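Local coordinates for protein BIFUNCTIONAL PROTEIN Proline utilization A (PutA) (Corynebacterium freiburgense, PDB 5UX5) that catalyses both steps of proline catabolism, probably oxidising proline to a pyrroline intermediate in an FAD-dependent barrel and its open-chain semialdehyde to glutamate in an NAD-dependent aldehyde dehydrogenase domain, at residues K148-N153 with A384-V389; G290-I295 with E370-V375. All blocks are in the same frame, centred on the assembly; numbering follows the deposited sequence.

Contact 1: residues K148-N153 with A384-V389; sequences KGYRLN and AQAEAV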
loop_
_atom_site.group_PDB
_atom_site.type_symbol
_atom_site.label_atom_id
_atom_site.label_comp_id
_atom_site.label_asym_id
_atom_site.label_seq_id
_atom_site.Cartn_x
_atom_site.Cartn_y
_atom_site.Cartn_z
ATOM N N LYS A 148 26.780 20.258 -35.777
ATOM C CA LYS A 148 27.197 21.277 -34.820
ATOM C C LYS A 148 28.079 20.707 -33.718
ATOM O O LYS A 148 28.429 21.432 -32.777
ATOM C CB LYS A 148 25.970 21.976 -34.203
ATOM C CG LYS A 148 25.257 22.971 -35.132
ATOM C CD LYS A 148 24.180 23.837 -34.433
ATOM C CE LYS A 148 22.831 23.152 -34.319
ATOM N NZ LYS A 148 21.803 24.016 -33.665
ATOM N N GLY A 149 28.434 19.427 -33.807
ATOM C CA GLY A 149 29.337 18.829 -32.848
ATOM C C GLY A 149 28.687 18.257 -31.608
ATOM O O GLY A 149 29.331 18.208 -30.551
ATOM N N TYR A 150 27.429 17.830 -31.697
ATOM C CA TYR A 150 26.727 17.220 -30.582
ATOM C C TYR A 150 26.345 15.788 -30.936
ATOM O O TYR A 150 26.231 15.426 -32.107
ATOM C CB TYR A 150 25.466 18.005 -30.224
ATOM C CG TYR A 150 25.687 19.440 -29.799
ATOM C CD1 TYR A 150 25.843 20.444 -30.751
ATOM C CD2 TYR A 150 25.705 19.800 -28.450
ATOM C CE1 TYR A 150 26.028 21.760 -30.383
ATOM C CE2 TYR A 150 25.890 21.113 -28.070
ATOM C CZ TYR A 150 26.053 22.092 -29.045
ATOM O OH TYR A 150 26.244 23.411 -28.694
ATOM N N ARG A 151 26.153 14.966 -29.910
ATOM C CA ARG A 151 25.570 13.639 -30.048
ATOM C C ARG A 151 24.259 13.616 -29.248
ATOM O O ARG A 151 24.099 14.370 -28.289
ATOM C CB ARG A 151 26.598 12.561 -29.596
ATOM N N LEU A 152 23.290 12.795 -29.662
ATOM C CA LEU A 152 21.942 12.808 -29.079
ATOM C C LEU A 152 21.685 11.551 -28.252
ATOM O O LEU A 152 21.917 10.433 -28.718
ATOM C CB LEU A 152 20.869 12.897 -30.168
ATOM C CG LEU A 152 20.678 14.182 -30.981
ATOM C CD1 LEU A 152 19.333 14.157 -31.670
ATOM C CD2 LEU A 152 20.836 15.445 -30.139
ATOM N N ASN A 153 21.180 11.722 -27.036
ATOM C CA ASN A 153 20.706 10.593 -26.237
ATOM C C ASN A 153 19.232 10.402 -26.584
ATOM O O ASN A 153 18.375 11.184 -26.166
ATOM C CB ASN A 153 20.924 10.850 -24.743
ATOM C CG ASN A 153 20.298 9.776 -23.832
ATOM O OD1 ASN A 153 20.297 9.921 -22.612
ATOM N ND2 ASN A 153 19.801 8.702 -24.411
ATOM N N ALA A 384 22.868 28.552 -25.564
ATOM C CA ALA A 384 24.048 29.406 -25.448
ATOM C C ALA A 384 25.056 28.817 -24.468
ATOM O O ALA A 384 26.263 28.776 -24.748
ATOM C CB ALA A 384 23.633 30.813 -25.023
ATOM N N GLN A 385 24.567 28.340 -23.317
ATOM C CA GLN A 385 25.427 27.682 -22.337
ATOM C C GLN A 385 26.081 26.433 -22.923
ATOM O O GLN A 385 27.308 26.293 -22.906
ATOM C CB GLN A 385 24.618 27.343 -21.076
ATOM N N ALA A 386 25.276 25.523 -23.478
ATOM C CA ALA A 386 25.809 24.247 -23.948
ATOM C C ALA A 386 26.877 24.425 -25.026
ATOM O O ALA A 386 27.792 23.597 -25.133
ATOM C CB ALA A 386 24.670 23.366 -24.465
ATOM N N GLU A 387 26.797 25.498 -25.820
ATOM C CA GLU A 387 27.823 25.715 -26.834
ATOM C C GLU A 387 29.121 26.213 -26.207
ATOM O O GLU A 387 30.214 25.802 -26.621
ATOM C CB GLU A 387 27.315 26.681 -27.903
ATOM C CG GLU A 387 28.373 27.140 -28.908
ATOM C CD GLU A 387 28.822 26.045 -29.856
ATOM O OE1 GLU A 387 28.251 24.934 -29.811
ATOM O OE2 GLU A 387 29.752 26.300 -30.651
ATOM N N ALA A 388 29.028 27.099 -25.208
ATOM C CA ALA A 388 30.214 27.441 -24.430
ATOM C C ALA A 388 30.837 26.185 -23.841
ATOM O O ALA A 388 32.055 25.974 -23.933
ATOM C CB ALA A 388 29.863 28.429 -23.320
ATOM N N VAL A 389 30.003 25.324 -23.253
ATOM C CA VAL A 389 30.507 24.093 -22.659
ATOM C C VAL A 389 31.161 23.218 -23.715
ATOM O O VAL A 389 32.244 22.665 -23.495
ATOM C CB VAL A 389 29.375 23.345 -21.938
ATOM C CG1 VAL A 389 29.923 22.078 -21.321
ATOM C CG2 VAL A 389 28.736 24.239 -20.873
#
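Tyr150 meets helix 383-393 with the end of its ring, and Ala386 and Glu387 receive it. The tighter part lies around the phenol end. With CG beside the backbone N (chi1 -61°), the side chain reaches across to the helix. Here OH of Tyr150 stands against the Ala386-Glu387 backbone, 3.4 Å from CA of Glu387, while CE2 of Tyr150 comes within 4.4 Å of CB of Ala386, a thin apolar touch. Val396, Leu398 and Ser145 also touch the tyrosine, which therefore bridges the 383-393 helix, strand 396-403 and the end of helix 136-147. CB of Lys148 lies in the ring plane at the CD1-CE1 edge.

The looser side is polar. Glu387 CG stands anti to the backbone N (chi1 172°), and a bend at chi2 returns the carboxylate toward the phenol. OE1 of Glu387 accepts a weak hydrogen bond of 2.8 Å from OH of Tyr150, with ring and carboxylate planes 44° apart. The stronger polar partner of this glutamate is Arg390, one turn further along the helix, which forms a salt bridge through OE2. This pairing would be expected to hold the carboxylate more firmly than the tyrosine does. Only 122 Å² is buried in all, and Glu387 remains partly exposed.

Before Tyr150, Gly149 closes helix 136-147 in a Schellman motif at positive phi, turning the chain into the strand. Arg151 then bonds through its backbone to Val396 and Leu398, pairing strand 151-157 in parallel with strand 396-403, into which helix 383-393 leads: the closing seam of the proline dehydrogenase (βα)8 barrel, where first and last strands meet.

Contact 2: residues G290-I295 with E370-V375; sequences GAKIKI and ETQLDV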
loop_
_atom_site.group_PDB
_atom_site.type_symbol
_atom_site.label_atom_id
_atom_site.label_comp_id
_atom_site.label_asym_id
_atom_site.label_seq_id
_atom_site.Cartn_x
_atom_site.Cartn_y
_atom_site.Cartn_z
ATOM N N GLY A 290 38.402 -6.549 -21.474
ATOM C CA GLY A 290 37.149 -5.927 -21.839
ATOM C C GLY A 290 37.259 -4.430 -21.997
ATOM O O GLY A 290 38.279 -3.828 -21.668
ATOM N N ALA A 291 36.183 -3.843 -22.516
ATOM C CA ALA A 291 36.101 -2.420 -22.800
ATOM C C ALA A 291 35.669 -1.631 -21.564
ATOM O O ALA A 291 35.232 -2.185 -20.549
ATOM C CB ALA A 291 35.138 -2.161 -23.956
ATOM N N LYS A 292 35.791 -0.310 -21.677
ATOM C CA LYS A 292 35.442 0.588 -20.594
ATOM C C LYS A 292 33.948 0.565 -20.310
ATOM O O LYS A 292 33.156 0.027 -21.081
ATOM C CB LYS A 292 35.877 2.019 -20.905
ATOM C CG LYS A 292 37.351 2.187 -21.148
ATOM C CD LYS A 292 37.604 3.521 -21.765
ATOM C CE LYS A 292 38.927 3.579 -22.474
ATOM N NZ LYS A 292 39.121 4.954 -22.990
ATOM N N ILE A 293 33.582 1.090 -19.141
ATOM C CA ILE A 293 32.203 1.419 -18.829
ATOM C C ILE A 293 32.098 2.934 -18.763
ATOM O O ILE A 293 33.105 3.647 -18.773
ATOM C CB ILE A 293 31.723 0.766 -17.526
ATOM C CG1 ILE A 293 32.507 1.295 -16.336
ATOM C CG2 ILE A 293 31.896 -0.704 -17.592
ATOM C CD1 ILE A 293 31.969 0.802 -15.005
ATOM N N LYS A 294 30.863 3.432 -18.723
ATOM C CA LYS A 294 30.601 4.857 -18.545
ATOM C C LYS A 294 29.508 5.034 -17.514
ATOM O O LYS A 294 28.476 4.367 -17.581
ATOM C CB LYS A 294 30.171 5.556 -19.833
ATOM C CG LYS A 294 29.897 7.038 -19.661
ATOM C CD LYS A 294 29.551 7.714 -20.978
ATOM C CE LYS A 294 29.198 9.188 -20.801
ATOM N NZ LYS A 294 28.515 9.772 -21.978
ATOM N N ILE A 295 29.732 5.932 -16.568
ATOM C CA ILE A 295 28.731 6.282 -15.577
ATOM C C ILE A 295 28.204 7.663 -15.914
ATOM O O ILE A 295 28.979 8.595 -16.144
ATOM C CB ILE A 295 29.321 6.184 -14.163
ATOM C CG1 ILE A 295 29.545 4.689 -13.895
ATOM C CG2 ILE A 295 28.393 6.814 -13.124
ATOM C CD1 ILE A 295 30.372 4.341 -12.760
ATOM N N GLU A 370 40.839 14.439 -19.588
ATOM C CA GLU A 370 39.828 15.047 -20.462
ATOM C C GLU A 370 39.109 14.028 -21.344
ATOM O O GLU A 370 37.956 14.249 -21.732
ATOM C CB GLU A 370 40.460 16.115 -21.359
ATOM C CG GLU A 370 41.041 17.328 -20.644
ATOM C CD GLU A 370 42.545 17.238 -20.413
ATOM O OE1 GLU A 370 43.172 18.314 -20.309
ATOM O OE2 GLU A 370 43.096 16.111 -20.366
ATOM N N THR A 371 39.763 12.929 -21.687
ATOM C CA THR A 371 39.137 11.913 -22.517
ATOM C C THR A 371 38.219 10.975 -21.737
ATOM O O THR A 371 37.727 9.982 -22.289
ATOM C CB THR A 371 40.213 11.113 -23.249
ATOM O OG1 THR A 371 41.075 10.485 -22.288
ATOM C CG2 THR A 371 40.996 12.040 -24.175
ATOM N N GLN A 372 37.974 11.249 -20.468
ATOM C CA GLN A 372 36.953 10.527 -19.734
ATOM C C GLN A 372 35.739 11.384 -19.433
ATOM O O GLN A 372 34.816 10.903 -18.776
ATOM C CB GLN A 372 37.518 9.972 -18.421
ATOM C CG GLN A 372 38.068 8.567 -18.534
ATOM C CD GLN A 372 39.431 8.548 -19.160
ATOM O OE1 GLN A 372 40.337 9.243 -18.696
ATOM N NE2 GLN A 372 39.583 7.791 -20.247
ATOM N N LEU A 373 35.706 12.632 -19.888
ATOM C CA LEU A 373 34.655 13.559 -19.503
ATOM C C LEU A 373 33.805 13.902 -20.710
ATOM O O LEU A 373 34.265 14.597 -21.623
ATOM C CB LEU A 373 35.241 14.825 -18.888
ATOM C CG LEU A 373 34.262 15.893 -18.413
ATOM C CD1 LEU A 373 33.442 15.374 -17.246
ATOM C CD2 LEU A 373 35.010 17.139 -18.027
ATOM N N ASP A 374 32.557 13.453 -20.679
ATOM C CA ASP A 374 31.495 13.964 -21.520
ATOM C C ASP A 374 30.563 14.739 -20.603
ATOM O O ASP A 374 30.500 14.454 -19.412
ATOM C CB ASP A 374 30.733 12.824 -22.212
ATOM C CG ASP A 374 31.640 11.927 -23.057
ATOM O OD1 ASP A 374 32.662 12.421 -23.577
ATOM O OD2 ASP A 374 31.328 10.723 -23.208
ATOM N N VAL A 375 29.869 15.740 -21.141
ATOM C CA VAL A 375 28.833 16.480 -20.415
ATOM C C VAL A 375 27.492 16.203 -21.075
ATOM O O VAL A 375 27.350 16.357 -22.295
ATOM C CB VAL A 375 29.108 17.994 -20.391
ATOM C CG1 VAL A 375 27.879 18.734 -19.870
ATOM C CG2 VAL A 375 30.349 18.317 -19.563
#
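Lys294 and Asp374 pair on the inner wall of the proline dehydrogenase (βα)8 barrel, bridging from strand 293-298 to strand 373-378 over the intervening strand 345-350. The register supports this placement: the nearest CA atoms, those of Lys294 and Gln372, are 8.6 Å apart, too far for neighbouring strands.

The ionic part is a network. Lys294 is fully extended, with CG anti to the backbone N (chi1 -180°), and its NZ forms a hydrogen-bonded salt bridge to OD2 of Asp374 at 3.2 Å. Glu376 is its stronger partner, and Phe228 adds a cation-pi contact. Asp374 in turn is bound more strongly by Arg346 of the intervening strand. Lys294 NZ and Arg346 NH1 thus both reach OD2 of Asp374, which fixes the rotation of the carboxylate.

Apolar contact between the segments is slight: CE of Lys294 approaches CB of Asp374 to 4.2 Å. The residues alternating with the charged pair, Ile293, Ile295, Leu373 and Val375, instead meet the helices around the barrel.

Toward the strand starts, Lys292 NZ and Gln372 NE2 merely approach, at 4.0 Å. In the salt bridge itself, OD2 of Asp374 receives Lys294 NZ through its anti lone pair, away from OD1.

In the fold
Both contacts belong to the proline dehydrogenase barrel, and their centres are 18 Å apart. Both segments of contact 2 fall between those of contact 1 along the chain: 148-153, then 290-295, 370-375 and 384-389. Strand 373-378 runs directly into helix 383-393, so the second halves of the two contacts form successive elements, and Val389 CG1 packs on Val375 CG2 at 4.2 Å. Contact 2 bridges over strand 345-350 on the inner wall, whereas contact 1 joins the first strand's entry to an outer helix near the seam with strand 396-403. Side chains of Lys294 and Ala386 lie about 9 and 10 Å from FAD, near the flavin but not in contact with it.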